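Local coordinates for ORF10 (Moritella marina, PDB 6RIW), which forms the ketosynthase-chain length factor didomain of a polyunsaturated fatty acid synthase and probably catalyses the condensation steps that lengthen the acyl chain, at residues G234-F238 / Q239-A243; M582-L586 / E587-Y591. All coordinates share one frame; numbering follows the deposited sequence.

Interaction 1. Residues G234-F238 / Q239-A243; sequences GFSIF and QAYPA
F235, in the last turn of helix 228-237, meets A240 and Y241 just beyond it. F235 CB sits over one face of the Y241 ring, 3.9 Å from the ring centroid, and makes a CH-pi contact. The nearest ring atom is Y241 CE2, 3.5 Å from F235 CB. The two side chains cross at about a right angle. F235 CG lies beside its own backbone N (chi1 -77°), which carries the phenyl ring past the tyrosine and brings CD1 against the methyl of A240. F235 CD1 is 3.7 Å from A240 CB. S236 comes to the Y241 ring from another direction. Its OG lies at the ring edge, in the ring plane, 3.5 Å from Y241 CE2. That hydroxyl is hydrogen-bonded to the carbonyl of N232, one turn back.

The backbone holds these groups in place. A240 N donates to F235 O at 2.9 Å, with an N-H...O angle of 166°. Q239 N donates to S236 O at 3.0 Å. Q239 reaches this position with a positive phi of 54°. F238 takes part through its backbone and CB, while one face of its ring lies against G234 O, off toward the rim.

Further out, Y241 O accepts a hydrogen bond from Y59 OH, and the backbone of A240 is hydrogen-bonded to that of L257. I237 and F238 touch helix 634-638. The two bonds back into the last turn, the left-handed backbone conformation of Q239 and the apolar F235-A240 contact across the turn together make a Schellman motif, which ends this helix of the N-terminal ketosynthase domain.

Interaction 2. Residues M582-L586 / E587-Y591; sequences MGMEL and ELHQY
The imidazole of H589 has the carbonyl O of L586 at its edge and the methyl of M584 oblique to it. L586 O lies in the ring plane, and H589 ND1 donates to it at 2.8 Å. M584 CE is 3.5 Å from H589 CE1. The motif is a 3-10 turn that leads from the loop after strand 576-581 into helix 589-595, in the second ketosynthase-type domain. The sulfur of M584 stands farther off and is also oblique to the ring. The first torsion of M584 puts CG between the backbone N and the carbonyl carbon (chi1 68°), and a bend at chi3 then brings the methyl to the histidine. The ring of F133, on helix 129-148, meets the imidazole, and S129 OG is hydrogen-bonded to H589 NE2.

L588 N donates to E585 O at 3.0 Å. H589 N donates to L586 O at 3.2 Å, so one carbonyl takes two N-H groups from the same residue. The side chain of L588 packs against E585, with L588 CG 4.0 Å from E585 CB.

The carboxylates of E585 and E587 are the other flat groups. The two side chains run alongside each other, pointing the same way, with planes 40° apart. The chain of E585 bends at chi2 (50°), and OE2 accepts from E587 N at 3.0 Å through its anti lone pair. An alanine in place of E585 would probably leave the backbone N-H of E587 without this acceptor and open a gap beside the E587 side chain. The closeness of like charges is probably eased by the salt bridge of E587 to R505: E585 OE2 and E587 OE1 are 4.3 Å apart.

Overall arrangement
Interaction 1 comes first along the chain, in the first ketosynthase-type half. Interaction 2 follows in the second ketosynthase-type half, which is probably the chain length factor. Their centres are about 22 Å apart. Their nearest atoms are about 6 Å apart, and they do not touch. One marks the end of helix 228-237, the other the start of helix 589-595. Helix 634-638 links them: its Y637 is touched by I237 from interaction 1 and meets the ring of Y591 from interaction 2 edge-to-face. Residues 587-591 also pack on helix 129-148 of the first half. Both helix ends thus lie where the two halves of the didomain meet.

Interaction 1. Residues G234-F238 / Q239-A243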
# COMPACT_ATOMS: atom_id res chain seq x y z
N GLY A 234 -16.17 -5.40 -1.90
CA GLY A 234 -16.03 -4.33 -0.93
C GLY A 234 -17.04 -3.21 -1.14
O GLY A 234 -17.73 -2.79 -0.21
N PHE A 235 -17.12 -2.70 -2.36
CA PHE A 235 -18.07 -1.61 -2.58
C PHE A 235 -19.51 -2.09 -2.45
O PHE A 235 -20.41 -1.29 -2.14
CB PHE A 235 -17.82 -0.97 -3.96
CG PHE A 235 -16.63 -0.05 -3.97
CD1 PHE A 235 -16.54 1.00 -3.06
CD2 PHE A 235 -15.59 -0.25 -4.86
CE1 PHE A 235 -15.44 1.84 -3.05
CE2 PHE A 235 -14.49 0.59 -4.86
CZ PHE A 235 -14.41 1.64 -3.96
N SER A 236 -19.77 -3.39 -2.64
CA SER A 236 -21.10 -3.90 -2.35
C SER A 236 -21.40 -3.90 -0.85
O SER A 236 -22.49 -3.50 -0.44
CB SER A 236 -21.28 -5.30 -2.95
OG SER A 236 -21.16 -5.21 -4.35
N ILE A 237 -20.44 -4.32 -0.01
CA ILE A 237 -20.73 -4.32 1.43
C ILE A 237 -20.77 -2.89 1.97
O ILE A 237 -21.51 -2.60 2.93
CB ILE A 237 -19.74 -5.20 2.22
CG1 ILE A 237 -20.21 -5.39 3.67
CG2 ILE A 237 -18.37 -4.63 2.24
CD1 ILE A 237 -21.44 -6.32 3.79
N PHE A 238 -20.01 -1.98 1.38
CA PHE A 238 -20.12 -0.56 1.71
C PHE A 238 -21.41 0.07 1.19
O PHE A 238 -21.69 1.23 1.54
CB PHE A 238 -18.94 0.21 1.13
CG PHE A 238 -17.59 -0.18 1.71
CD1 PHE A 238 -17.50 -0.86 2.92
CD2 PHE A 238 -16.43 0.16 1.05
CE1 PHE A 238 -16.27 -1.20 3.46
CE2 PHE A 238 -15.18 -0.18 1.59
CZ PHE A 238 -15.11 -0.87 2.79
N GLN A 239 -22.19 -0.64 0.37
CA GLN A 239 -23.38 -0.09 -0.31
C GLN A 239 -23.04 1.18 -1.10
O GLN A 239 -23.80 2.16 -1.12
CB GLN A 239 -24.50 0.18 0.69
CG GLN A 239 -25.06 -1.05 1.38
CD GLN A 239 -26.12 -0.67 2.40
OE1 GLN A 239 -26.95 0.21 2.16
NE2 GLN A 239 -26.08 -1.31 3.57
N ALA A 240 -21.87 1.18 -1.74
CA ALA A 240 -21.39 2.35 -2.47
C ALA A 240 -21.87 2.41 -3.91
O ALA A 240 -21.82 3.48 -4.52
CB ALA A 240 -19.86 2.39 -2.44
N TYR A 241 -22.34 1.29 -4.47
CA TYR A 241 -22.90 1.27 -5.82
C TYR A 241 -24.33 1.84 -5.83
O TYR A 241 -25.09 1.65 -4.87
CB TYR A 241 -22.93 -0.16 -6.35
CG TYR A 241 -21.58 -0.77 -6.65
CD1 TYR A 241 -20.73 -0.19 -7.58
CD2 TYR A 241 -21.16 -1.96 -6.03
CE1 TYR A 241 -19.48 -0.76 -7.87
CE2 TYR A 241 -19.94 -2.54 -6.32
CZ TYR A 241 -19.11 -1.93 -7.24
OH TYR A 241 -17.89 -2.48 -7.54
N PRO A 242 -24.73 2.52 -6.91
CA PRO A 242 -26.03 3.21 -6.91
C PRO A 242 -27.20 2.23 -7.06
O PRO A 242 -27.22 1.40 -7.97
CB PRO A 242 -25.94 4.16 -8.11
CG PRO A 242 -24.94 3.54 -9.03
CD PRO A 242 -23.94 2.83 -8.12
N ALA A 243 -28.18 2.36 -6.16
CA ALA A 243 -29.33 1.46 -6.22
C ALA A 243 -30.13 1.68 -7.50
O ALA A 243 -30.66 0.71 -8.06
CB ALA A 243 -30.21 1.65 -4.98

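Interaction 2. Residues M582-L586 / E587-Y591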
# COMPACT_ATOMS: atom_id res chain seq x y z
N MET A 582 4.52 -1.07 5.78
CA MET A 582 3.78 -2.32 5.74
C MET A 582 3.85 -2.87 4.33
O MET A 582 4.29 -2.19 3.40
CB MET A 582 2.32 -2.12 6.19
CG MET A 582 1.59 -0.99 5.42
SD MET A 582 1.01 -1.49 3.76
CE MET A 582 -0.56 -2.30 4.21
N GLY A 583 3.47 -4.14 4.19
CA GLY A 583 3.08 -4.71 2.93
C GLY A 583 1.69 -5.31 3.11
O GLY A 583 1.09 -5.22 4.19
N MET A 584 1.17 -5.91 2.04
CA MET A 584 -0.22 -6.38 2.16
C MET A 584 -0.32 -7.49 3.19
O MET A 584 0.62 -8.28 3.39
CB MET A 584 -0.78 -6.82 0.79
CG MET A 584 -0.20 -8.06 0.17
SD MET A 584 -1.37 -8.85 -1.03
CE MET A 584 -2.70 -9.26 0.01
N GLU A 585 -1.44 -7.52 3.90
CA GLU A 585 -1.79 -8.66 4.73
C GLU A 585 -2.11 -9.81 3.80
O GLU A 585 -3.16 -9.80 3.14
CB GLU A 585 -2.98 -8.31 5.61
CG GLU A 585 -3.50 -9.47 6.46
CD GLU A 585 -2.39 -10.17 7.24
OE1 GLU A 585 -2.01 -9.65 8.33
OE2 GLU A 585 -1.90 -11.23 6.78
N LEU A 586 -1.20 -10.77 3.70
CA LEU A 586 -1.42 -11.90 2.80
C LEU A 586 -2.64 -12.73 3.19
O LEU A 586 -3.20 -13.42 2.33
CB LEU A 586 -0.17 -12.76 2.78
CG LEU A 586 1.10 -12.05 2.22
CD1 LEU A 586 2.33 -12.96 2.43
CD2 LEU A 586 0.94 -11.70 0.74
N GLU A 587 -3.07 -12.69 4.47
CA GLU A 587 -4.29 -13.40 4.87
C GLU A 587 -5.54 -12.83 4.20
O GLU A 587 -6.60 -13.47 4.26
CB GLU A 587 -4.46 -13.40 6.40
CG GLU A 587 -3.38 -14.22 7.10
CD GLU A 587 -3.63 -14.36 8.61
OE1 GLU A 587 -4.48 -13.62 9.17
OE2 GLU A 587 -2.96 -15.20 9.24
N LEU A 588 -5.44 -11.67 3.55
CA LEU A 588 -6.59 -11.16 2.81
C LEU A 588 -7.05 -12.09 1.68
O LEU A 588 -8.20 -11.97 1.23
CB LEU A 588 -6.27 -9.78 2.22
CG LEU A 588 -6.12 -8.62 3.23
CD1 LEU A 588 -5.82 -7.33 2.47
CD2 LEU A 588 -7.37 -8.47 4.07
N HIS A 589 -6.19 -13.00 1.21
CA HIS A 589 -6.59 -13.97 0.21
C HIS A 589 -7.62 -14.96 0.74
O HIS A 589 -8.31 -15.61 -0.05
CB HIS A 589 -5.36 -14.72 -0.33
CG HIS A 589 -4.42 -13.82 -1.07
ND1 HIS A 589 -3.31 -13.26 -0.47
CD2 HIS A 589 -4.44 -13.36 -2.34
CE1 HIS A 589 -2.68 -12.49 -1.34
NE2 HIS A 589 -3.33 -12.54 -2.49
N GLN A 590 -7.75 -15.05 2.07
CA GLN A 590 -8.75 -15.95 2.63
C GLN A 590 -10.17 -15.50 2.31
O GLN A 590 -11.08 -16.33 2.29
CB GLN A 590 -8.55 -16.07 4.15
CG GLN A 590 -7.25 -16.76 4.51
CD GLN A 590 -6.90 -16.63 5.98
OE1 GLN A 590 -7.77 -16.33 6.79
NE2 GLN A 590 -5.64 -16.87 6.33
N TYR A 591 -10.38 -14.21 2.05
CA TYR A 591 -11.73 -13.73 1.79
C TYR A 591 -12.27 -14.29 0.47
O TYR A 591 -13.38 -14.86 0.42
CB TYR A 591 -11.77 -12.21 1.79
CG TYR A 591 -13.15 -11.74 1.44
CD1 TYR A 591 -14.22 -12.00 2.28
CD2 TYR A 591 -13.40 -11.07 0.24
CE1 TYR A 591 -15.51 -11.62 1.94
CE2 TYR A 591 -14.68 -10.68 -0.10
CZ TYR A 591 -15.73 -10.95 0.76
OH TYR A 591 -17.00 -10.56 0.41